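Local atomic coordinates of cell division protein FtsI/penicillin binding protein 2 (PDB entry 4ZTK), a protein that probably cross-links peptidoglycan peptides as a D,D-transpeptidase during cell division, as penicillin-binding proteins of the FtsI type do. Residues Q38-A49 with Y274-F285. Sequence-based numbering, arbitrary orientation.
Sequences QYHAKSGVIAIA and YVLLVVIEEGYF
Ser43 and Glu281 meet through side chain and backbone at one end of an antiparallel strand pair. Ser43 OG donates to Glu281 OE2, 2.5 Å away, on the lone pair turned away from the other carboxylate oxygen. The extended Glu281 chain, with CG trans to the backbone N (chi1 180°), brings the carboxylate there. Its OE1 forms a salt bridge with Arg74, and Trp71 NE1 is hydrogen-bonded to Ser43 OG, so several bonds hold this buried polar pair. Two residues, Lys42 and Ser43, stand opposite the single Glu281, which makes a classic beta bulge: Glu281 O takes a 2.8 Å bond from Lys42 N and a weak one from Ser43 N.

Beyond it the strands pack tightly. Val45, Ala47 and Ala49 form hydrogen-bonded pairs with Val279, Leu277 and Val275. On the other face Ile48 CD1 lies 3.6 Å from Leu276 CG. Ile280 CG2 reaches past the strand to the loop residue Ala41, 3.6 Å from its CB, and lies 3.9 Å from Tyr39 CD2. Tyr284 N donates to Tyr39 O at 2.9 Å.

Only the outer side is looser. The ring of exposed His40 lies near parallel to Tyr284 but slid aside, barely overlapping, with centroids 5.1 Å apart. Lys42 NZ stays 4.1 Å from Glu282 OE2, too far for a salt bridge.

The two strands are neighbours in the five-stranded sheet of the transpeptidase fold. Strand 56-63 flanks 43-49, and 259-267 flanks 274-281. Helices 22-38 and 295-310 cover the face bearing Ile46.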
# COMPACT_ATOMS: atom_id res chain seq x y z
N GLN A 38 20.26 6.32 -3.58
CA GLN A 38 20.70 5.02 -4.06
C GLN A 38 19.96 4.60 -5.34
O GLN A 38 20.53 3.94 -6.21
CB GLN A 38 20.51 3.96 -2.98
CG GLN A 38 20.89 2.55 -3.39
CD GLN A 38 21.03 1.62 -2.20
OE1 GLN A 38 21.07 2.06 -1.06
NE2 GLN A 38 21.10 0.31 -2.47
N TYR A 39 18.70 5.01 -5.44
CA TYR A 39 17.85 4.62 -6.56
C TYR A 39 17.85 5.67 -7.66
O TYR A 39 17.12 5.52 -8.65
CB TYR A 39 16.42 4.40 -6.08
CG TYR A 39 16.20 3.21 -5.18
CD1 TYR A 39 17.05 2.11 -5.23
CD2 TYR A 39 15.15 3.18 -4.28
CE1 TYR A 39 16.84 1.01 -4.40
CE2 TYR A 39 14.93 2.10 -3.44
CZ TYR A 39 15.79 1.01 -3.51
OH TYR A 39 15.57 -0.07 -2.69
N HIS A 40 18.65 6.72 -7.49
CA HIS A 40 18.64 7.86 -8.40
C HIS A 40 17.21 8.33 -8.65
O HIS A 40 16.86 8.71 -9.76
CB HIS A 40 19.29 7.51 -9.74
CG HIS A 40 20.70 7.01 -9.61
ND1 HIS A 40 21.03 5.68 -9.74
CD2 HIS A 40 21.86 7.67 -9.36
CE1 HIS A 40 22.34 5.54 -9.58
NE2 HIS A 40 22.86 6.73 -9.35
N ALA A 41 16.38 8.29 -7.61
CA ALA A 41 14.96 8.57 -7.76
C ALA A 41 14.68 10.06 -7.87
O ALA A 41 15.44 10.89 -7.36
CB ALA A 41 14.19 7.98 -6.60
N LYS A 42 13.58 10.40 -8.52
CA LYS A 42 13.13 11.78 -8.57
C LYS A 42 12.70 12.23 -7.18
O LYS A 42 13.04 13.33 -6.74
CB LYS A 42 11.98 11.94 -9.57
CG LYS A 42 11.49 13.37 -9.72
CD LYS A 42 10.38 13.47 -10.75
CE LYS A 42 9.89 14.90 -10.89
NZ LYS A 42 8.67 14.99 -11.74
N SER A 43 11.95 11.37 -6.50
CA SER A 43 11.57 11.62 -5.11
C SER A 43 11.21 10.32 -4.40
O SER A 43 11.17 9.25 -5.01
CB SER A 43 10.39 12.58 -5.03
OG SER A 43 9.18 11.93 -5.41
N GLY A 44 10.94 10.42 -3.11
CA GLY A 44 10.51 9.27 -2.35
C GLY A 44 9.91 9.70 -1.03
O GLY A 44 10.22 10.78 -0.54
N VAL A 45 9.07 8.85 -0.46
CA VAL A 45 8.42 9.16 0.80
C VAL A 45 8.22 7.89 1.61
O VAL A 45 7.96 6.82 1.05
CB VAL A 45 7.05 9.86 0.56
CG1 VAL A 45 6.19 9.04 -0.39
CG2 VAL A 45 6.32 10.11 1.88
N ILE A 46 8.37 8.00 2.93
CA ILE A 46 8.00 6.93 3.84
C ILE A 46 7.07 7.46 4.92
O ILE A 46 7.32 8.53 5.49
CB ILE A 46 9.23 6.31 4.53
CG1 ILE A 46 10.20 5.74 3.49
CG2 ILE A 46 8.80 5.22 5.50
CD1 ILE A 46 11.50 5.26 4.10
N ALA A 47 6.01 6.73 5.19
CA ALA A 47 5.11 7.09 6.27
C ALA A 47 4.88 5.91 7.20
O ALA A 47 4.85 4.76 6.75
CB ALA A 47 3.78 7.61 5.72
N ILE A 48 4.76 6.19 8.49
CA ILE A 48 4.44 5.18 9.49
C ILE A 48 3.16 5.61 10.19
O ILE A 48 2.96 6.78 10.46
CB ILE A 48 5.54 5.05 10.55
CG1 ILE A 48 6.93 5.08 9.92
CG2 ILE A 48 5.32 3.79 11.39
CD1 ILE A 48 7.24 3.91 9.07
N ALA A 49 2.29 4.65 10.48
CA ALA A 49 1.05 4.94 11.19
C ALA A 49 0.84 3.94 12.32
O ALA A 49 1.33 2.82 12.27
CB ALA A 49 -0.15 4.93 10.24
N TYR A 274 3.36 -1.40 13.80
CA TYR A 274 3.53 -0.29 12.87
C TYR A 274 2.89 -0.58 11.53
O TYR A 274 2.93 -1.70 11.04
CB TYR A 274 5.02 0.03 12.66
CG TYR A 274 5.79 0.26 13.94
CD1 TYR A 274 5.67 1.45 14.63
CD2 TYR A 274 6.64 -0.71 14.44
CE1 TYR A 274 6.38 1.67 15.80
CE2 TYR A 274 7.35 -0.51 15.61
CZ TYR A 274 7.21 0.69 16.29
OH TYR A 274 7.92 0.90 17.45
N VAL A 275 2.30 0.45 10.93
CA VAL A 275 1.86 0.38 9.55
C VAL A 275 2.84 1.23 8.77
O VAL A 275 3.19 2.33 9.20
CB VAL A 275 0.44 0.94 9.37
CG1 VAL A 275 -0.07 0.64 7.96
CG2 VAL A 275 -0.50 0.37 10.42
N LEU A 276 3.31 0.71 7.64
CA LEU A 276 4.30 1.44 6.84
C LEU A 276 3.89 1.51 5.39
O LEU A 276 3.30 0.57 4.85
CB LEU A 276 5.68 0.77 6.92
CG LEU A 276 6.32 0.47 8.28
CD1 LEU A 276 5.77 -0.81 8.88
CD2 LEU A 276 7.82 0.38 8.11
N LEU A 277 4.22 2.63 4.76
CA LEU A 277 4.00 2.83 3.33
C LEU A 277 5.25 3.48 2.76
O LEU A 277 5.73 4.50 3.28
CB LEU A 277 2.78 3.71 3.08
CG LEU A 277 2.50 4.11 1.63
CD1 LEU A 277 2.40 2.89 0.72
CD2 LEU A 277 1.22 4.94 1.53
N VAL A 278 5.80 2.88 1.71
CA VAL A 278 6.97 3.41 1.04
C VAL A 278 6.63 3.65 -0.43
O VAL A 278 6.08 2.78 -1.10
CB VAL A 278 8.16 2.41 1.09
CG1 VAL A 278 9.32 2.93 0.27
CG2 VAL A 278 8.58 2.17 2.53
N VAL A 279 6.95 4.84 -0.92
CA VAL A 279 6.76 5.15 -2.33
C VAL A 279 8.02 5.80 -2.89
O VAL A 279 8.51 6.79 -2.34
CB VAL A 279 5.54 6.07 -2.58
CG1 VAL A 279 5.46 6.47 -4.05
CG2 VAL A 279 4.27 5.37 -2.16
N ILE A 280 8.53 5.23 -3.97
CA ILE A 280 9.71 5.76 -4.65
C ILE A 280 9.26 6.23 -6.02
O ILE A 280 8.50 5.53 -6.69
CB ILE A 280 10.79 4.67 -4.85
CG1 ILE A 280 11.10 3.95 -3.54
CG2 ILE A 280 12.04 5.26 -5.49
CD1 ILE A 280 11.64 4.84 -2.44
N GLU A 281 9.72 7.40 -6.45
CA GLU A 281 9.31 7.94 -7.75
C GLU A 281 10.45 7.98 -8.75
O GLU A 281 11.46 8.64 -8.52
CB GLU A 281 8.70 9.33 -7.59
CG GLU A 281 8.26 9.95 -8.90
CD GLU A 281 7.79 11.39 -8.73
OE1 GLU A 281 7.06 11.87 -9.61
OE2 GLU A 281 8.16 12.03 -7.72
N GLU A 282 10.28 7.27 -9.86
CA GLU A 282 11.28 7.20 -10.92
C GLU A 282 12.62 6.68 -10.41
O GLU A 282 13.67 7.17 -10.82
CB GLU A 282 11.46 8.55 -11.61
CG GLU A 282 10.24 9.02 -12.38
CD GLU A 282 10.46 10.36 -13.04
OE1 GLU A 282 11.58 10.60 -13.55
OE2 GLU A 282 9.52 11.19 -13.03
N GLY A 283 12.58 5.71 -9.52
CA GLY A 283 13.79 5.08 -9.04
C GLY A 283 14.16 3.88 -9.89
O GLY A 283 13.32 3.35 -10.63
N TYR A 284 15.42 3.47 -9.81
CA TYR A 284 15.87 2.25 -10.46
C TYR A 284 17.16 1.77 -9.81
O TYR A 284 17.90 2.56 -9.23
CB TYR A 284 16.11 2.47 -11.96
CG TYR A 284 17.31 3.33 -12.27
CD1 TYR A 284 17.23 4.71 -12.24
CD2 TYR A 284 18.53 2.75 -12.61
CE1 TYR A 284 18.33 5.50 -12.53
CE2 TYR A 284 19.63 3.53 -12.90
CZ TYR A 284 19.53 4.91 -12.86
OH TYR A 284 20.62 5.69 -13.15
N PHE A 285 17.43 0.48 -9.93
CA PHE A 285 18.65 -0.10 -9.41
C PHE A 285 19.14 -1.18 -10.37
O PHE A 285 18.35 -1.98 -10.87
CB PHE A 285 18.41 -0.69 -8.02
CG PHE A 285 19.68 -1.03 -7.28
CD1 PHE A 285 20.41 -0.04 -6.65
CD2 PHE A 285 20.12 -2.34 -7.21
CE1 PHE A 285 21.57 -0.35 -5.96
CE2 PHE A 285 21.29 -2.66 -6.52
CZ PHE A 285 22.01 -1.66 -5.90